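Local coordinates for protein thioredoxin Reductase (Burkholderia cenocepacia, PDB 4F82) that probably reduces hydrogen peroxide and organic hydroperoxides, as a thiol-specific peroxidase of the peroxiredoxin family that protects the cell against oxidative stress, at residues G54-F59 with Q128-R133; S139-M144 with E163-A168. All blocks are in the same frame, centred on the assembly; numbering follows the deposited sequence.

From the N terminus the chain leaves strand 49-55 and runs through helices and strands until interaction 1 closes a loop of 68 residues, bringing 128-133 back against 54-59. Interaction 2 opens only afterwards, so the two lie in series and neither nests nor crosses; 139-144 meets 163-168 after 18 intervening residues that include strand 150-156. Their centres are 14 Å apart, and one sheet joins them: strand 137-147 pairs with both 49-55 and 127-129. The two contacts touch through strand 137-147, where Y142 N bonds G54 O (3.0 Å). Together they tie the predicted active-site loop to the sheet and the C-terminal helix.

Interaction 1. Residues G54-F59 with Q128-R133; sequences GLPGAF and QDLSAR
Q128 NE2 gives a hydrogen bond to S139 O on strand 137-147 and also packs on P56 CG, 3.7 Å away. P56 opens the PxxxTxxC sequence of peroxiredoxins, which continues to T60 and C63, the predicted sulfenic-acid cysteine, in a loop leaving strand 49-55 of the thioredoxin fold. The two side chains meet aslant, and the hydrogen bond from its amide to strand 137-147 holds the end of Q128 beside the proline ring. Q128 starts with CG between its backbone N and carbonyl carbon (chi1 49°) and then runs out extended, which carries the amide to the ring.

The second half of the contact is apolar. L130 CD1 lies 3.7 Å from P56 CB, so the ring is met at neighbouring carbons by a leucine methyl and an amide nitrogen. In L130 the branch to CD1 is anti to CA (chi2 180°), which pushes this methyl outward to P56. The other methyl, CD2, sits 3.6 Å above the guanidinium plane of R133, over its centre. M135 packs on both P56 and L130.

No hydrogen bond joins the segments, and P56 faces other neighbours as well: its side chain and that of C63 approach to about 4 Å between nearest atoms, and its carbonyl accepts from R138 NH1. The loop with P56 is also fixed through A58 N, bonded to N92 OD1.

Beyond the touching residues, 128-133 folds on itself. D129 forms an Asx turn in which OD1 takes S131 N (2.9 Å) on its anti side, 32° out of the carboxylate plane, and S131 OG on its syn lone pair; R133 N closes the following turn on L130 O at 3.2 Å.

Interaction 2. Residues S139-M144 with E163-A168; sequences SLRYAM and EVSDAA
S165 packs through its CB on the backbone of strand 137-147 in van der Waals contact, 3.5 Å from Y142 C and 3.7 Å from A143 N, while A143 CB leans on S165 O at 3.7 Å. R141 passes alongside the serine hydroxyl, its CD 3.5 Å from S165 OG; CG anti to the backbone N (chi1 -163°) sends the chain past it before it bends at chi3.

No hydrogen bond crosses between the segments; polar atoms are met by third parties. S165 OG pairs with E157 OE2. S165 O is gripped twice, by H67 NE2 and Y71 OH, and the other ring nitrogen of H67, ND1, takes R141 NH1, so one imidazole bridges both segments. The R141 side chain comes about 3 Å, between nearest atoms, from that of C63, the predicted peroxidatic cysteine, consistent with the active-site arginine of peroxiredoxins. Within 139-144, S139 OG donates to L140 O (2.7 Å) on a carbonyl lone pair and lies at the edge of the Y142 ring.

D166 N-caps helix 167-172. The turn before it lies against strand 137-147, which pairs with strands 49-55 and 150-156, and helix 61-80 packs on A143 and A167.

Interaction 1. Residues G54-F59 with Q128-R133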
loop_
_atom_site.group_PDB
_atom_site.type_symbol
_atom_site.label_atom_id
_atom_site.label_comp_id
_atom_site.label_asym_id
_atom_site.label_seq_id
_atom_site.Cartn_x
_atom_site.Cartn_y
_atom_site.Cartn_z
ATOM N N GLY A 54 -15.734 0.099 0.169
ATOM C CA GLY A 54 -14.426 0.095 -0.432
ATOM C C GLY A 54 -13.975 1.541 -0.538
ATOM O O GLY A 54 -14.785 2.469 -0.667
ATOM N N LEU A 55 -12.670 1.743 -0.510
ATOM C CA LEU A 55 -12.143 3.114 -0.599
ATOM C C LEU A 55 -10.753 3.036 -1.252
ATOM O O LEU A 55 -10.186 1.940 -1.372
ATOM C CB LEU A 55 -12.114 3.747 0.812
ATOM C CG LEU A 55 -11.635 2.963 2.036
ATOM C CD1 LEU A 55 -10.103 2.637 1.992
ATOM C CD2 LEU A 55 -11.969 3.719 3.313
ATOM N N PRO A 56 -10.212 4.181 -1.705
ATOM C CA PRO A 56 -8.986 4.194 -2.508
ATOM C C PRO A 56 -7.660 3.820 -1.821
ATOM O O PRO A 56 -6.777 3.314 -2.512
ATOM C CB PRO A 56 -8.916 5.647 -3.004
ATOM C CG PRO A 56 -10.339 6.099 -3.043
ATOM C CD PRO A 56 -10.942 5.458 -1.805
ATOM N N GLY A 57 -7.490 4.095 -0.528
ATOM C CA GLY A 57 -6.240 3.700 0.089
ATOM C C GLY A 57 -6.110 3.894 1.586
ATOM O O GLY A 57 -6.516 4.943 2.137
ATOM N N ALA A 58 -5.498 2.902 2.243
ATOM C CA ALA A 58 -5.133 3.057 3.652
ATOM C C ALA A 58 -4.245 4.296 3.835
ATOM O O ALA A 58 -3.458 4.657 2.941
ATOM C CB ALA A 58 -4.415 1.803 4.167
ATOM N N PHE A 59 -4.375 4.932 5.005
ATOM C CA PHE A 59 -3.580 6.093 5.402
ATOM C C PHE A 59 -3.820 7.403 4.632
ATOM O O PHE A 59 -3.090 8.366 4.823
ATOM C CB PHE A 59 -2.094 5.727 5.424
ATOM C CG PHE A 59 -1.730 4.771 6.560
ATOM C CD1 PHE A 59 -1.537 5.251 7.856
ATOM C CD2 PHE A 59 -1.604 3.406 6.334
ATOM C CE1 PHE A 59 -1.216 4.391 8.896
ATOM C CE2 PHE A 59 -1.272 2.537 7.376
ATOM C CZ PHE A 59 -1.080 3.031 8.658
ATOM N N GLN A 128 -10.283 2.149 -10.311
ATOM C CA GLN A 128 -9.970 3.422 -10.995
ATOM C C GLN A 128 -8.469 3.551 -11.055
ATOM O O GLN A 128 -7.760 2.891 -10.303
ATOM C CB GLN A 128 -10.572 4.638 -10.264
ATOM C CG GLN A 128 -10.276 4.631 -8.759
ATOM C CD GLN A 128 -10.656 5.935 -8.050
ATOM O OE1 GLN A 128 -10.724 7.018 -8.668
ATOM N NE2 GLN A 128 -10.886 5.841 -6.738
ATOM N N ASP A 129 -7.988 4.410 -11.944
ATOM C CA ASP A 129 -6.540 4.605 -12.112
ATOM C C ASP A 129 -6.122 5.855 -11.355
ATOM O O ASP A 129 -6.435 6.984 -11.781
ATOM C CB ASP A 129 -6.230 4.773 -13.592
ATOM C CG ASP A 129 -4.744 4.824 -13.877
ATOM O OD1 ASP A 129 -3.926 4.944 -12.934
ATOM O OD2 ASP A 129 -4.375 4.766 -15.061
ATOM N N LEU A 130 -5.454 5.668 -10.214
ATOM C CA LEU A 130 -4.983 6.811 -9.436
ATOM C C LEU A 130 -3.471 6.996 -9.629
ATOM O O LEU A 130 -2.777 7.385 -8.714
ATOM C CB LEU A 130 -5.392 6.677 -7.949
ATOM C CG LEU A 130 -6.918 6.788 -7.654
ATOM C CD1 LEU A 130 -7.276 6.655 -6.161
ATOM C CD2 LEU A 130 -7.386 8.146 -8.166
ATOM N N SER A 131 -2.979 6.714 -10.830
ATOM C CA SER A 131 -1.546 6.830 -11.118
ATOM C C SER A 131 -1.022 8.230 -10.963
ATOM O O SER A 131 0.119 8.432 -10.539
ATOM C CB SER A 131 -1.234 6.375 -12.540
ATOM O OG SER A 131 -1.401 4.968 -12.596
ATOM N N ALA A 132 -1.848 9.197 -11.332
ATOM C CA ALA A 132 -1.414 10.572 -11.353
ATOM C C ALA A 132 -0.994 10.996 -9.936
ATOM O O ALA A 132 -0.186 11.926 -9.763
ATOM C CB ALA A 132 -2.528 11.447 -11.880
ATOM N N ARG A 133 -1.527 10.315 -8.916
ATOM C CA ARG A 133 -1.161 10.691 -7.548
ATOM C C ARG A 133 -0.243 9.643 -6.911
ATOM O O ARG A 133 -0.007 9.635 -5.683
ATOM C CB ARG A 133 -2.386 11.044 -6.697
ATOM C CG ARG A 133 -3.244 9.891 -6.311
ATOM C CD ARG A 133 -4.565 10.399 -5.709
ATOM N NE ARG A 133 -5.408 11.117 -6.678
ATOM C CZ ARG A 133 -6.712 11.277 -6.514
ATOM N NH1 ARG A 133 -7.290 10.743 -5.443
ATOM N NH2 ARG A 133 -7.434 11.924 -7.417
#

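Interaction 2. Residues S139-M144 with E163-A168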
loop_
_atom_site.group_PDB
_atom_site.type_symbol
_atom_site.label_atom_id
_atom_site.label_comp_id
_atom_site.label_asym_id
_atom_site.label_seq_id
_atom_site.Cartn_x
_atom_site.Cartn_y
_atom_site.Cartn_z
ATOM N N SER A 139 -9.280 1.139 -5.645
ATOM C CA SER A 139 -10.755 1.004 -5.688
ATOM C C SER A 139 -11.455 2.362 -5.799
ATOM O O SER A 139 -10.963 3.366 -5.276
ATOM C CB SER A 139 -11.253 0.285 -4.425
ATOM O OG SER A 139 -12.664 0.029 -4.505
ATOM N N LEU A 140 -12.605 2.404 -6.486
ATOM C CA LEU A 140 -13.543 3.516 -6.316
ATOM C C LEU A 140 -13.983 3.492 -4.870
ATOM O O LEU A 140 -13.869 2.423 -4.184
ATOM C CB LEU A 140 -14.783 3.370 -7.239
ATOM C CG LEU A 140 -14.487 3.592 -8.722
ATOM C CD1 LEU A 140 -15.641 3.123 -9.581
ATOM C CD2 LEU A 140 -14.173 5.078 -8.979
ATOM N N ARG A 141 -14.530 4.616 -4.414
ATOM C CA ARG A 141 -15.163 4.641 -3.091
ATOM C C ARG A 141 -16.640 4.192 -3.204
ATOM O O ARG A 141 -17.396 4.744 -4.018
ATOM C CB ARG A 141 -15.075 6.051 -2.482
ATOM C CG ARG A 141 -15.324 6.063 -0.951
ATOM C CD ARG A 141 -15.361 7.501 -0.388
ATOM N NE ARG A 141 -14.106 8.203 -0.655
ATOM C CZ ARG A 141 -12.996 8.126 0.086
ATOM N NH1 ARG A 141 -12.946 7.334 1.162
ATOM N NH2 ARG A 141 -11.918 8.818 -0.278
ATOM N N TYR A 142 -17.057 3.203 -2.408
ATOM C CA TYR A 142 -18.461 2.762 -2.455
ATOM C C TYR A 142 -18.938 2.134 -1.159
ATOM O O TYR A 142 -18.155 1.802 -0.272
ATOM C CB TYR A 142 -18.640 1.737 -3.585
ATOM C CG TYR A 142 -17.853 0.476 -3.307
ATOM C CD1 TYR A 142 -18.412 -0.580 -2.586
ATOM C CD2 TYR A 142 -16.551 0.353 -3.756
ATOM C CE1 TYR A 142 -17.672 -1.738 -2.314
ATOM C CE2 TYR A 142 -15.797 -0.798 -3.499
ATOM C CZ TYR A 142 -16.370 -1.830 -2.781
ATOM O OH TYR A 142 -15.606 -2.948 -2.556
ATOM N N ALA A 143 -20.242 1.919 -1.048
ATOM C CA ALA A 143 -20.698 0.993 -0.026
ATOM C C ALA A 143 -21.804 0.119 -0.590
ATOM O O ALA A 143 -22.649 0.589 -1.387
ATOM C CB ALA A 143 -21.155 1.714 1.287
ATOM N N MET A 144 -21.778 -1.154 -0.209
ATOM C CA MET A 144 -22.855 -2.075 -0.563
ATOM C C MET A 144 -23.280 -2.935 0.612
ATOM O O MET A 144 -22.494 -3.209 1.530
ATOM C CB MET A 144 -22.439 -2.962 -1.739
ATOM C CG MET A 144 -21.135 -3.716 -1.546
ATOM S SD MET A 144 -20.680 -4.519 -3.103
ATOM C CE MET A 144 -19.118 -5.263 -2.605
ATOM N N GLU A 163 -20.451 11.411 -0.918
ATOM C CA GLU A 163 -21.805 11.851 -0.581
ATOM C C GLU A 163 -22.770 10.681 -0.356
ATOM O O GLU A 163 -23.880 10.889 0.147
ATOM C CB GLU A 163 -22.344 12.816 -1.652
ATOM N N VAL A 164 -22.363 9.446 -0.673
ATOM C CA VAL A 164 -23.329 8.309 -0.548
ATOM C C VAL A 164 -22.817 7.037 0.140
ATOM O O VAL A 164 -23.623 6.114 0.439
ATOM C CB VAL A 164 -23.909 7.914 -1.947
ATOM C CG1 VAL A 164 -24.653 9.112 -2.599
ATOM C CG2 VAL A 164 -22.760 7.397 -2.897
ATOM N N SER A 165 -21.489 6.940 0.364
ATOM C CA SER A 165 -20.886 5.688 0.892
ATOM C C SER A 165 -20.533 5.787 2.364
ATOM O O SER A 165 -19.984 4.845 2.945
ATOM C CB SER A 165 -19.607 5.327 0.120
ATOM O OG SER A 165 -18.643 6.404 0.199
ATOM N N ASP A 166 -20.830 6.925 2.978
ATOM C CA ASP A 166 -20.596 7.108 4.409
ATOM C C ASP A 166 -21.583 6.267 5.239
ATOM O O ASP A 166 -22.672 5.909 4.766
ATOM C CB ASP A 166 -20.791 8.583 4.761
ATOM C CG ASP A 166 -22.205 9.057 4.468
ATOM O OD1 ASP A 166 -22.575 9.160 3.260
ATOM O OD2 ASP A 166 -22.944 9.319 5.448
ATOM N N ALA A 167 -21.212 5.981 6.477
ATOM C CA ALA A 167 -22.021 5.104 7.352
ATOM C C ALA A 167 -23.419 5.672 7.596
ATOM O O ALA A 167 -24.414 4.913 7.560
ATOM C CB ALA A 167 -21.299 4.860 8.686
ATOM N N ALA A 168 -23.528 6.990 7.812
ATOM C CA ALA A 168 -24.871 7.599 7.971
ATOM C C ALA A 168 -25.833 7.265 6.823
ATOM O O ALA A 168 -26.989 6.883 7.066
ATOM C CB ALA A 168 -24.791 9.119 8.147
#